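Local coordinates for endo-n-acetyl-beta-d-glucosaminidase (Hypocrea jecorina, PDB 4AC1), which hydrolyses N-linked glycans within their chitobiose core as a glycoside hydrolase family 18 enzyme, deglycosylating the fungus's own cellulases, at residues A[47-52]-A[107-112]; A[41-46]-A[87-92]; A[80-85]-A[120-125]. All coordinates share one frame; numbering follows the deposited sequence.

Interaction 1: A[47-52]-A[107-112]. With ZN (zinc ion), chain N; ZN (zinc ion), chain L.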
ATOM      1  N   GLY A  47     -24.397  -0.133  -1.463  1.00  9.66           N
ATOM      2  CA  GLY A  47     -24.004   1.172  -0.934  1.00  9.54           C
ATOM      3  C   GLY A  47     -23.104   1.992  -1.838  1.00  9.05           C
ATOM      4  O   GLY A  47     -23.003   1.749  -3.044  1.00  8.21           O
ATOM      5  N   VAL A  48     -22.477   2.994  -1.244  1.00  8.72           N
ATOM      6  CA  VAL A  48     -21.497   3.815  -1.944  1.00  8.69           C
ATOM      7  C   VAL A  48     -20.122   3.536  -1.347  1.00  7.84           C
ATOM      8  O   VAL A  48     -20.008   3.071  -0.213  1.00  7.83           O
ATOM      9  CB  VAL A  48     -21.804   5.353  -1.875  1.00  8.33           C
ATOM     10  CG1 VAL A  48     -23.147   5.657  -2.538  1.00  8.95           C
ATOM     11  CG2 VAL A  48     -21.766   5.865  -0.420  1.00 10.46           C
ATOM     12  N   VAL A  49     -19.089   3.847  -2.122  1.00  8.45           N
ATOM     13  CA  VAL A  49     -17.727   3.724  -1.630  1.00  8.50           C
ATOM     14  C   VAL A  49     -17.560   4.545  -0.346  1.00  7.69           C
ATOM     15  O   VAL A  49     -18.038   5.682  -0.251  1.00  7.85           O
ATOM     16  CB  VAL A  49     -16.725   4.172  -2.694  1.00  8.54           C
ATOM     17  CG1 VAL A  49     -15.310   4.339  -2.124  1.00 10.02           C
ATOM     18  CG2 VAL A  49     -16.743   3.218  -3.861  1.00  9.81           C
ATOM     19  N   HIS A  50     -16.930   3.933   0.655  1.00  7.56           N
ATOM     20  CA  HIS A  50     -16.524   4.624   1.855  1.00  8.06           C
ATOM     21  C   HIS A  50     -15.006   4.664   1.948  1.00  7.50           C
ATOM     22  O   HIS A  50     -14.322   3.744   1.483  1.00  8.61           O
ATOM     23  CB  HIS A  50     -17.075   3.897   3.082  1.00  7.84           C
ATOM     24  CG  HIS A  50     -18.513   4.203   3.373  1.00  8.82           C
ATOM     25  ND1 HIS A  50     -19.517   3.996   2.453  1.00  9.73           N
ATOM     26  CD2 HIS A  50     -19.115   4.710   4.479  1.00 10.06           C
ATOM     27  CE1 HIS A  50     -20.676   4.352   2.983  1.00 10.93           C
ATOM     28  NE2 HIS A  50     -20.460   4.789   4.211  1.00 10.25           N
ATOM     29  N   LEU A  51     -14.486   5.741   2.527  1.00  7.70           N
ATOM     30  CA  LEU A  51     -13.113   5.783   3.014  1.00  7.09           C
ATOM     31  C   LEU A  51     -13.259   5.604   4.514  1.00  7.50           C
ATOM     32  O   LEU A  51     -13.747   6.503   5.208  1.00  7.75           O
ATOM     33  CB  LEU A  51     -12.460   7.118   2.659  1.00  7.47           C
ATOM     34  CG  LEU A  51     -11.056   7.345   3.228  1.00  6.64           C
ATOM     35  CD1 LEU A  51     -10.095   6.198   2.831  1.00  5.08           C
ATOM     36  CD2 LEU A  51     -10.511   8.693   2.767  1.00  7.11           C
ATOM     37  N   ASN A  52     -12.889   4.426   5.009  1.00  7.94           N
ATOM     38  CA  ASN A  52     -13.122   4.089   6.411  1.00  8.69           C
ATOM     39  C   ASN A  52     -14.613   4.281   6.747  1.00  9.59           C
ATOM     40  O   ASN A  52     -15.448   3.642   6.102  1.00 10.37           O
ATOM     41  CB  ASN A  52     -12.133   4.829   7.327  1.00  8.20           C
ATOM     42  CG  ASN A  52     -10.691   4.587   6.898  1.00  7.14           C
ATOM     43  OD1 ASN A  52     -10.302   3.447   6.659  1.00  8.08           O
ATOM     44  ND2 ASN A  52      -9.929   5.655   6.731  1.00  7.74           N
ATOM     45  N   TYR A 107     -17.217  -1.502  -9.972  1.00  6.47           N
ATOM     46  CA  TYR A 107     -15.999  -1.003 -10.597  1.00  6.34           C
ATOM     47  C   TYR A 107     -16.159   0.498 -10.937  1.00  6.65           C
ATOM     48  O   TYR A 107     -15.251   1.306 -10.703  1.00  7.11           O
ATOM     49  CB  TYR A 107     -15.587  -1.815 -11.844  1.00  6.30           C
ATOM     50  CG  TYR A 107     -14.476  -1.094 -12.550  1.00  6.24           C
ATOM     51  CD1 TYR A 107     -13.169  -1.161 -12.048  1.00  6.84           C
ATOM     52  CD2 TYR A 107     -14.738  -0.245 -13.638  1.00  6.98           C
ATOM     53  CE1 TYR A 107     -12.150  -0.441 -12.636  1.00  7.14           C
ATOM     54  CE2 TYR A 107     -13.724   0.484 -14.219  1.00  6.79           C
ATOM     55  CZ  TYR A 107     -12.428   0.369 -13.710  1.00  6.77           C
ATOM     56  OH  TYR A 107     -11.416   1.078 -14.305  1.00  8.06           O
ATOM     57  N   GLY A 108     -17.325   0.872 -11.470  1.00  7.08           N
ATOM     58  CA  GLY A 108     -17.578   2.263 -11.835  1.00  6.95           C
ATOM     59  C   GLY A 108     -17.438   3.182 -10.631  1.00  6.99           C
ATOM     60  O   GLY A 108     -16.913   4.288 -10.741  1.00  7.64           O
ATOM     61  N   GLN A 109     -17.900   2.721  -9.474  1.00  6.92           N
ATOM     62  CA  GLN A 109     -17.724   3.482  -8.234  1.00  7.86           C
ATOM     63  C   GLN A 109     -16.244   3.683  -7.876  1.00  8.13           C
ATOM     64  O   GLN A 109     -15.837   4.777  -7.467  1.00  7.92           O
ATOM     65  CB  GLN A 109     -18.434   2.804  -7.071  1.00  8.29           C
ATOM     66  CG  GLN A 109     -19.967   2.808  -7.129  1.00  8.94           C
ATOM     67  CD  GLN A 109     -20.561   2.185  -5.882  1.00  9.07           C
ATOM     68  OE1 GLN A 109     -19.892   1.431  -5.182  1.00 10.95           O
ATOM     69  NE2 GLN A 109     -21.816   2.493  -5.594  1.00 10.29           N
ATOM     70  N   LEU A 110     -15.445   2.632  -8.024  1.00  7.69           N
ATOM     71  CA  LEU A 110     -14.007   2.734  -7.754  1.00  7.35           C
ATOM     72  C   LEU A 110     -13.335   3.704  -8.727  1.00  6.98           C
ATOM     73  O   LEU A 110     -12.578   4.580  -8.312  1.00  6.63           O
ATOM     74  CB  LEU A 110     -13.344   1.348  -7.801  1.00  7.17           C
ATOM     75  CG  LEU A 110     -11.832   1.287  -7.543  1.00  7.56           C
ATOM     76  CD1 LEU A 110     -11.485   1.769  -6.124  1.00  9.74           C
ATOM     77  CD2 LEU A 110     -11.293  -0.120  -7.794  1.00  6.91           C
ATOM     78  N   ARG A 111     -13.637   3.551 -10.013  1.00  6.84           N
ATOM     79  CA  ARG A 111     -13.116   4.429 -11.055  1.00  7.57           C
ATOM     80  C   ARG A 111     -13.495   5.880 -10.758  1.00  8.06           C
ATOM     81  O   ARG A 111     -12.646   6.779 -10.818  1.00  8.08           O
ATOM     82  CB  ARG A 111     -13.663   3.982 -12.419  1.00  7.55           C
ATOM     83  CG  ARG A 111     -13.298   4.881 -13.591  1.00  9.48           C
ATOM     84  CD  ARG A 111     -14.269   4.733 -14.767  1.00 12.05           C
ATOM     85  NE  ARG A 111     -15.624   5.134 -14.396  1.00 14.14           N
ATOM     86  CZ  ARG A 111     -16.720   4.423 -14.651  1.00 13.08           C
ATOM     87  NH1 ARG A 111     -16.638   3.270 -15.318  1.00 13.05           N
ATOM     88  NH2 ARG A 111     -17.904   4.873 -14.251  1.00 13.88           N
ATOM     89  N   ASP A 112     -14.769   6.102 -10.430  1.00  8.37           N
ATOM     90  CA  ASP A 112     -15.267   7.444 -10.115  1.00  9.22           C
ATOM     91  C   ASP A 112     -14.561   8.067  -8.918  1.00  8.96           C
ATOM     92  O   ASP A 112     -14.315   9.262  -8.910  1.00  8.30           O
ATOM     93  CB  ASP A 112     -16.782   7.441  -9.868  1.00 10.03           C
ATOM     94  CG  ASP A 112     -17.599   7.240 -11.134  1.00 13.30           C
ATOM     95  OD1 ASP A 112     -17.032   7.288 -12.241  1.00 13.97           O
ATOM     96  OD2 ASP A 112     -18.825   7.044 -10.998  1.00 16.37           O
TER
HETATM   97 ZN    ZN N1298     -21.880   4.742   6.095  0.50 16.12          ZN
HETATM   98 ZN    ZN L1296     -22.018   5.479   5.382  0.50 11.10          ZN
HETATM   99  O   HOH W   1     -23.645   5.469   6.793  1.00 24.38           O
HETATM  100  O   HOH W   2     -20.950   6.670   6.451  1.00 18.52           O
HETATM  101  O   HOH W   3     -23.261   6.540   4.220  1.00 29.77           O

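Interaction 2: A[41-46]-A[87-92]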
ATOM      1  N   PHE A  41     -10.263   2.391   1.450  1.00  5.39           N
ATOM      2  CA  PHE A  41     -11.508   2.450   0.688  1.00  6.10           C
ATOM      3  C   PHE A  41     -12.221   1.098   0.779  1.00  6.04           C
ATOM      4  O   PHE A  41     -11.581   0.041   0.836  1.00  6.74           O
ATOM      5  CB  PHE A  41     -11.248   2.851  -0.769  1.00  6.34           C
ATOM      6  CG  PHE A  41     -10.870   4.305  -0.945  1.00  6.81           C
ATOM      7  CD1 PHE A  41     -11.850   5.273  -1.140  1.00  6.31           C
ATOM      8  CD2 PHE A  41      -9.536   4.704  -0.913  1.00  7.31           C
ATOM      9  CE1 PHE A  41     -11.510   6.618  -1.316  1.00  7.37           C
ATOM     10  CE2 PHE A  41      -9.188   6.049  -1.083  1.00  8.35           C
ATOM     11  CZ  PHE A  41     -10.177   7.006  -1.284  1.00  7.65           C
ATOM     12  N   HIS A  42     -13.549   1.166   0.830  1.00  6.82           N
ATOM     13  CA  HIS A  42     -14.427   0.004   0.968  1.00  7.71           C
ATOM     14  C   HIS A  42     -15.532   0.065  -0.075  1.00  8.50           C
ATOM     15  O   HIS A  42     -16.237   1.079  -0.189  1.00  8.54           O
ATOM     16  CB  HIS A  42     -15.091  -0.004   2.344  1.00  8.50           C
ATOM     17  CG  HIS A  42     -14.127   0.042   3.482  1.00  9.25           C
ATOM     18  ND1 HIS A  42     -13.165  -0.925   3.670  1.00 11.65           N
ATOM     19  CD2 HIS A  42     -13.989   0.917   4.506  1.00 11.11           C
ATOM     20  CE1 HIS A  42     -12.460  -0.636   4.749  1.00 11.42           C
ATOM     21  NE2 HIS A  42     -12.940   0.473   5.276  1.00 12.84           N
ATOM     22  N   ILE A  43     -15.657  -1.011  -0.846  1.00  8.89           N
ATOM     23  CA  ILE A  43     -16.771  -1.190  -1.774  1.00 10.64           C
ATOM     24  C   ILE A  43     -17.873  -1.927  -1.015  1.00 11.21           C
ATOM     25  O   ILE A  43     -17.650  -3.011  -0.462  1.00 12.05           O
ATOM     26  CB  ILE A  43     -16.352  -1.998  -3.035  1.00 11.05           C
ATOM     27  CG1 ILE A  43     -15.081  -1.423  -3.682  1.00 13.64           C
ATOM     28  CG2 ILE A  43     -17.521  -2.128  -4.031  1.00 11.90           C
ATOM     29  CD1 ILE A  43     -15.229  -0.065  -4.294  1.00 16.46           C
ATOM     30  N   ASN A  44     -19.058  -1.329  -0.971  1.00 11.38           N
ATOM     31  CA  ASN A  44     -20.168  -1.862  -0.181  1.00 12.09           C
ATOM     32  C   ASN A  44     -21.323  -2.307  -1.056  1.00 11.06           C
ATOM     33  O   ASN A  44     -21.880  -1.492  -1.788  1.00 10.85           O
ATOM     34  CB  ASN A  44     -20.656  -0.786   0.788  1.00 12.92           C
ATOM     35  CG  ASN A  44     -19.552  -0.291   1.707  1.00 15.19           C
ATOM     36  OD1 ASN A  44     -19.179   0.882   1.675  1.00 18.06           O
ATOM     37  ND2 ASN A  44     -18.998  -1.198   2.505  1.00 18.01           N
ATOM     38  N   GLN A  45     -21.678  -3.592  -0.991  1.00 11.04           N
ATOM     39  CA  GLN A  45     -22.859  -4.084  -1.698  1.00 10.75           C
ATOM     40  C   GLN A  45     -24.064  -3.209  -1.339  1.00 10.16           C
ATOM     41  O   GLN A  45     -24.328  -2.958  -0.164  1.00 10.95           O
ATOM     42  CB  GLN A  45     -23.154  -5.549  -1.350  1.00 10.63           C
ATOM     43  CG  GLN A  45     -24.446  -6.072  -2.000  1.00 12.02           C
ATOM     44  CD  GLN A  45     -24.854  -7.459  -1.545  1.00 13.14           C
ATOM     45  OE1 GLN A  45     -25.098  -8.335  -2.370  1.00 14.91           O
ATOM     46  NE2 GLN A  45     -24.963  -7.653  -0.233  1.00 14.11           N
ATOM     47  N   GLY A  46     -24.762  -2.719  -2.358  1.00  9.44           N
ATOM     48  CA  GLY A  46     -25.948  -1.892  -2.138  1.00  9.34           C
ATOM     49  C   GLY A  46     -25.674  -0.489  -1.613  1.00  9.69           C
ATOM     50  O   GLY A  46     -26.615   0.264  -1.349  1.00  9.38           O
ATOM     51  N   PRO A  87     -13.842  -7.091   5.143  1.00 10.24           N
ATOM     52  CA  PRO A  87     -14.270  -7.854   3.969  1.00  9.69           C
ATOM     53  C   PRO A  87     -15.358  -7.119   3.206  1.00  8.99           C
ATOM     54  O   PRO A  87     -16.068  -6.293   3.784  1.00  9.39           O
ATOM     55  CB  PRO A  87     -14.874  -9.136   4.568  1.00  9.79           C
ATOM     56  CG  PRO A  87     -14.423  -9.186   5.968  1.00 11.34           C
ATOM     57  CD  PRO A  87     -14.241  -7.758   6.395  1.00 10.24           C
ATOM     58  N   GLY A  88     -15.494  -7.416   1.921  1.00  8.92           N
ATOM     59  CA  GLY A  88     -16.601  -6.884   1.141  1.00  8.84           C
ATOM     60  C   GLY A  88     -16.260  -6.291  -0.212  1.00  8.82           C
ATOM     61  O   GLY A  88     -17.129  -6.211  -1.083  1.00  9.10           O
ATOM     62  N   SER A  89     -15.002  -5.887  -0.409  1.00  7.98           N
ATOM     63  CA  SER A  89     -14.614  -5.203  -1.642  1.00  7.68           C
ATOM     64  C   SER A  89     -14.297  -6.155  -2.798  1.00  7.61           C
ATOM     65  O   SER A  89     -14.370  -5.755  -3.957  1.00  7.94           O
ATOM     66  CB  SER A  89     -13.415  -4.276  -1.406  1.00  7.62           C
ATOM     67  OG  SER A  89     -13.742  -3.225  -0.516  1.00  7.05           O
ATOM     68  N   PHE A  90     -13.960  -7.405  -2.475  1.00  7.74           N
ATOM     69  CA  PHE A  90     -13.420  -8.336  -3.474  1.00  7.90           C
ATOM     70  C   PHE A  90     -14.196  -9.641  -3.556  1.00  8.47           C
ATOM     71  O   PHE A  90     -13.674 -10.644  -4.046  1.00  8.64           O
ATOM     72  CB  PHE A  90     -11.936  -8.641  -3.187  1.00  7.82           C
ATOM     73  CG  PHE A  90     -11.064  -7.418  -3.104  1.00  7.27           C
ATOM     74  CD1 PHE A  90     -10.902  -6.564  -4.199  1.00  7.41           C
ATOM     75  CD2 PHE A  90     -10.408  -7.115  -1.918  1.00  7.93           C
ATOM     76  CE1 PHE A  90     -10.099  -5.432  -4.105  1.00  8.42           C
ATOM     77  CE2 PHE A  90      -9.614  -5.991  -1.823  1.00  8.59           C
ATOM     78  CZ  PHE A  90      -9.460  -5.154  -2.903  1.00  8.16           C
ATOM     79  N   ASN A  91     -15.434  -9.643  -3.074  1.00  9.06           N
ATOM     80  CA  ASN A  91     -16.222 -10.868  -3.107  1.00  9.79           C
ATOM     81  C   ASN A  91     -17.160 -10.926  -4.314  1.00  9.31           C
ATOM     82  O   ASN A  91     -17.177 -10.021  -5.150  1.00  8.52           O
ATOM     83  CB  ASN A  91     -16.927 -11.145  -1.760  1.00 10.32           C
ATOM     84  CG  ASN A  91     -18.010 -10.121  -1.417  1.00 10.55           C
ATOM     85  OD1 ASN A  91     -18.287  -9.867  -0.237  1.00 13.65           O
ATOM     86  ND2 ASN A  91     -18.632  -9.557  -2.422  1.00  9.95           N
ATOM     87  N   THR A  92     -17.908 -12.020  -4.415  1.00 10.16           N
ATOM     88  CA  THR A  92     -18.786 -12.248  -5.566  1.00 11.26           C
ATOM     89  C   THR A  92     -20.000 -11.297  -5.634  1.00 11.05           C
ATOM     90  O   THR A  92     -20.723 -11.282  -6.634  1.00 11.53           O
ATOM     91  CB  THR A  92     -19.251 -13.722  -5.643  1.00 11.91           C
ATOM     92  OG1 THR A  92     -19.762 -14.130  -4.372  1.00 14.09           O
ATOM     93  CG2 THR A  92     -18.086 -14.627  -6.026  1.00 13.22           C
TER
HETATM   94  O   HOH W   4     -12.582  -3.063   2.251  1.00 19.23           O
HETATM   95  O   HOH W   5     -16.419  -3.390   2.263  1.00 28.28           O
HETATM   96  O   HOH W   6     -19.721  -5.347   0.233  1.00 18.41           O

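Interaction 3: A[80-85]-A[120-125]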
ATOM      1  N   GLY A  80      -4.629   5.751  -3.461  1.00  4.64           N
ATOM      2  CA  GLY A  80      -5.575   5.136  -2.544  1.00  5.09           C
ATOM      3  C   GLY A  80      -5.236   3.665  -2.377  1.00  4.94           C
ATOM      4  O   GLY A  80      -4.463   3.106  -3.179  1.00  4.81           O
ATOM      5  N   MET A  81      -5.805   3.046  -1.341  1.00  4.39           N
ATOM      6  CA  MET A  81      -5.855   1.592  -1.235  1.00  4.62           C
ATOM      7  C   MET A  81      -7.293   1.218  -0.977  1.00  3.96           C
ATOM      8  O   MET A  81      -7.989   1.884  -0.198  1.00  4.61           O
ATOM      9  CB  MET A  81      -4.951   1.067  -0.128  1.00  4.34           C
ATOM     10  CG  MET A  81      -5.082  -0.422   0.134  1.00  5.13           C
ATOM     11  SD  MET A  81      -6.256  -0.834   1.465  1.00  5.54           S
ATOM     12  CE  MET A  81      -5.168  -0.666   2.888  1.00  7.24           C
ATOM     13  N   VAL A  82      -7.734   0.178  -1.670  1.00  4.60           N
ATOM     14  CA  VAL A  82      -9.043  -0.429  -1.449  1.00  5.41           C
ATOM     15  C   VAL A  82      -8.842  -1.844  -0.892  1.00  5.66           C
ATOM     16  O   VAL A  82      -7.922  -2.571  -1.310  1.00  5.77           O
ATOM     17  CB  VAL A  82      -9.900  -0.425  -2.758  1.00  5.10           C
ATOM     18  CG1 VAL A  82      -9.196  -1.154  -3.889  1.00  6.75           C
ATOM     19  CG2 VAL A  82     -11.306  -0.992  -2.530  1.00  6.43           C
ATOM     20  N   GLY A  83      -9.696  -2.213   0.061  1.00  6.43           N
ATOM     21  CA  GLY A  83      -9.637  -3.528   0.692  1.00  7.46           C
ATOM     22  C   GLY A  83      -9.153  -3.470   2.119  1.00  7.95           C
ATOM     23  O   GLY A  83      -9.759  -2.788   2.958  1.00  8.01           O
ATOM     24  N   GLY A  84      -8.047  -4.157   2.392  1.00  8.21           N
ATOM     25  CA  GLY A  84      -7.531  -4.297   3.745  1.00  8.94           C
ATOM     26  C   GLY A  84      -8.382  -5.247   4.567  1.00  9.18           C
ATOM     27  O   GLY A  84      -9.019  -6.161   4.034  1.00  9.42           O
ATOM     28  N   ALA A  85      -8.408  -5.005   5.874  1.00 10.47           N
ATOM     29  CA  ALA A  85      -9.022  -5.922   6.840  1.00 11.05           C
ATOM     30  C   ALA A  85     -10.532  -6.140   6.668  1.00 10.99           C
ATOM     31  O   ALA A  85     -11.019  -7.251   6.858  1.00 11.52           O
ATOM     32  CB  ALA A  85      -8.717  -5.460   8.267  1.00 11.66           C
ATOM     33  N   GLU A 120      -3.478   9.176  -7.826  1.00  6.16           N
ATOM     34  CA  GLU A 120      -2.474   8.888  -8.840  1.00  6.34           C
ATOM     35  C   GLU A 120      -2.177   7.403  -8.949  1.00  5.49           C
ATOM     36  O   GLU A 120      -1.351   6.983  -9.751  1.00  6.46           O
ATOM     37  CB  GLU A 120      -1.205   9.677  -8.539  1.00  6.66           C
ATOM     38  CG  GLU A 120      -1.515  11.166  -8.476  1.00  9.20           C
ATOM     39  CD  GLU A 120      -0.312  12.049  -8.345  1.00 11.64           C
ATOM     40  OE1 GLU A 120       0.324  12.064  -7.266  1.00 10.33           O
ATOM     41  OE2 GLU A 120      -0.014  12.767  -9.319  1.00 15.29           O
ATOM     42  N   GLY A 121      -2.867   6.616  -8.139  1.00  4.85           N
ATOM     43  CA  GLY A 121      -2.709   5.177  -8.159  1.00  5.12           C
ATOM     44  C   GLY A 121      -3.671   4.531  -7.202  1.00  4.87           C
ATOM     45  O   GLY A 121      -4.338   5.194  -6.410  1.00  5.42           O
ATOM     46  N   MET A 122      -3.764   3.216  -7.316  1.00  4.44           N
ATOM     47  CA  MET A 122      -4.597   2.403  -6.453  1.00  4.22           C
ATOM     48  C   MET A 122      -3.867   1.118  -6.056  1.00  3.94           C
ATOM     49  O   MET A 122      -3.383   0.377  -6.912  1.00  4.57           O
ATOM     50  CB  MET A 122      -5.945   2.094  -7.139  1.00  4.80           C
ATOM     51  CG  MET A 122      -6.955   1.326  -6.270  1.00  5.93           C
ATOM     52  SD  MET A 122      -7.456   2.135  -4.732  1.00  7.64           S
ATOM     53  CE  MET A 122      -7.901   3.748  -5.359  1.00  7.22           C
ATOM     54  N   ASP A 123      -3.835   0.875  -4.743  1.00  4.12           N
ATOM     55  CA  ASP A 123      -3.310  -0.351  -4.147  1.00  4.47           C
ATOM     56  C   ASP A 123      -4.495  -1.269  -3.886  1.00  4.28           C
ATOM     57  O   ASP A 123      -5.485  -0.866  -3.274  1.00  4.71           O
ATOM     58  CB  ASP A 123      -2.583  -0.013  -2.833  1.00  4.34           C
ATOM     59  CG  ASP A 123      -1.877  -1.200  -2.194  1.00  4.80           C
ATOM     60  OD1 ASP A 123      -1.155  -1.966  -2.872  1.00  4.74           O
ATOM     61  OD2 ASP A 123      -2.011  -1.351  -0.963  1.00  6.62           O
ATOM     62  N   LEU A 124      -4.395  -2.489  -4.408  1.00  4.64           N
ATOM     63  CA  LEU A 124      -5.416  -3.520  -4.203  0.50  4.94           C
ATOM     64  C   LEU A 124      -4.905  -4.459  -3.120  1.00  5.14           C
ATOM     65  O   LEU A 124      -4.095  -5.356  -3.385  1.00  5.09           O
ATOM     66  CB  LEU A 124      -5.709  -4.300  -5.490  0.50  4.98           C
ATOM     67  CG  LEU A 124      -6.167  -3.574  -6.762  0.50  6.40           C
ATOM     68  CD1 LEU A 124      -7.271  -2.569  -6.507  0.50  4.68           C
ATOM     69  CD2 LEU A 124      -5.021  -2.903  -7.461  0.50  6.48           C
ATOM     70  N   ASP A 125      -5.349  -4.206  -1.887  1.00  4.89           N
ATOM     71  CA  ASP A 125      -4.888  -4.949  -0.710  1.00  4.96           C
ATOM     72  C   ASP A 125      -5.913  -6.018  -0.393  1.00  5.00           C
ATOM     73  O   ASP A 125      -6.880  -5.794   0.331  1.00  5.95           O
ATOM     74  CB  ASP A 125      -4.699  -3.979   0.456  1.00  5.19           C
ATOM     75  CG  ASP A 125      -4.076  -4.612   1.685  1.00  5.48           C
ATOM     76  OD1 ASP A 125      -3.817  -5.834   1.733  1.00  5.57           O
ATOM     77  OD2 ASP A 125      -3.875  -3.839   2.656  1.00  7.85           O
TER

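Interaction 1: A[47-52]-A[107-112]
One straight side-chain hydrogen bond carries all the polar grip between the loop at Gly-47 and helix 100-116: Gln-109 NE2 donates to Gly-47 O at 2.9 Å, with an angle of 167° at the hydrogen. The oxygen lies close to the amide plane of Gln-109, and the N-H enters in the plane of the Gly-47 carbonyl. An extended chain beyond CG (chi2 -176°) lets the glutamine span from the helix to the loop. Alongside it, Val-49 reaches the opposite way, sliding past the glutamine until Val-49 CG2 rests 3.7 Å from Gln-109 CB. The buried valine also touches Phe-41 and Ile-43. Beyond it, His-50 makes no contact with 107-112: its ND1 donates to Val-48 O at 2.9 Å, fixing the ring so that NE2 points to zinc. The metal is modelled at two positions about 1 Å apart, probably alternatives, and His-50 NE2 is 2.1 Å from the zinc ion of chain L; waters are its other modelled ligands here. The arrangement is that of a (beta/alpha)8 barrel, with an outer helix packed against a short beta-hairpin excursion that follows strand 35-42.

Interaction 2: A[41-46]-A[87-92]
Ser-89 meets the backbone of Ile-43 where strand 35-42 gives way to its loop, at the C-terminal rim of the (beta/alpha)8 barrel of family 18. The loop following the neighbouring strand 77-83 carries the serine, and the two segments come within 4.6 Å of each other between Ile-43 CA and Ser-89 CA. Ile-43 N donates to Ser-89 OG at 2.9 Å along a nearly straight path (173°). The serine presents this oxygen by setting OG beside its own backbone N and opposite its carbonyl carbon (chi1 -64°). The same oxygen also holds a water 3.0 Å from Ser-89 OG, which in turn is bonded to His-42 ND1 and lies in the plane of the histidine ring, at its edge. Two partners thus fix the hydroxyl, one backbone amide and one solvent molecule.

Ile-43 starts toward the serine and then bends off. With CG1 beside the backbone N (chi1 -51°), this branch passes Ser-89 CB at 4.0 Å before CD1 runs on to pack against Val-49. Ser-89 CB also sits over the centre of the Phe-90 ring, 4.0 Å above its plane. Ser-89, Ile-43 and Phe-90 all touch Val-82 of strand 77-83, which places the contact on the apolar layer outside the strands.

Gly-88 completes the approach. It takes a backbone conformation open to glycine alone, and its carbonyl receives a hydrogen bond from Thr-94 OG1. The carbonyls of Ile-43 and Gly-88 are both acceptors and do not bond each other. Two further waters join the segments: one donates to Ile-43 O and Pro-87 O, and another accepts from Gln-45 N at 2.9 Å while donating to Gly-88 O.

Interaction 3: A[80-85]-A[120-125]
Strands 77-83 and 121-125 run parallel as neighbours, and segments 80-85 and 120-125 are joined by five backbone hydrogen bonds that alternate in direction. Gly-80 N donates to Gly-121 O, Asp-123 N to Gly-80 O at 2.8 Å, Val-82 N to Asp-123 O, Asp-125 N to Val-82 O, and Gly-84 N to Asp-125 O at 2.9 Å. Met-81 O and Gly-83 N face the other way, toward Phe-41 of strand 35-42. Met-81 CA adds a C-H contact to Asp-123 O at 3.2 Å, so this oxygen is met twice.

Met-81 and Asp-123 lie side by side in the barrel interior, Met-81 CG being 3.4 Å from Asp-123 OD2. That carboxylate is satisfied by hydroxyls: OD2 by Tyr-8 and OD1 by Thr-153, with a weak bond from Asn-187. Bends at chi2 and chi3 carry Met-81 CE to within 3.4 Å of Asp-125 OD2. On the Val-82 face, Met-122 folds back until SD lies 3.8 Å from Val-82 CG1. Met-122 CE lies against Gly-80 CA, at 3.9 Å.

Asp-123, Asp-125 and the zinc ligand Glu-127 match the family 18 DxDxE signature, consistent with the active site of relatives. The pairing and the bonds from Tyr-8 and Thr-153 to Asp-123 probably fix where these carboxylates sit.

Overall arrangement
From the N terminus, strand 35-42 runs into segment 41-46, followed at once by 47-52; then come 80-85, 87-92, 107-112 and 120-125. Interaction 2 closes the loop from 41-46 to 87-92, interaction 1 that from 47-52 to 107-112, and interaction 3 the beta-alpha-beta unit from 80-85 to 120-125. Every pair of these loops crosses and none nests. Strand 77-83 lies between strands 35-42 and 121-125, so interaction 3 continues the sheet that interaction 2 tops at its rim. Interaction 1 ties the hairpin to helix 100-116, and Leu-110 of that helix packs on Met-122, joining the outer layer to the barrel wall.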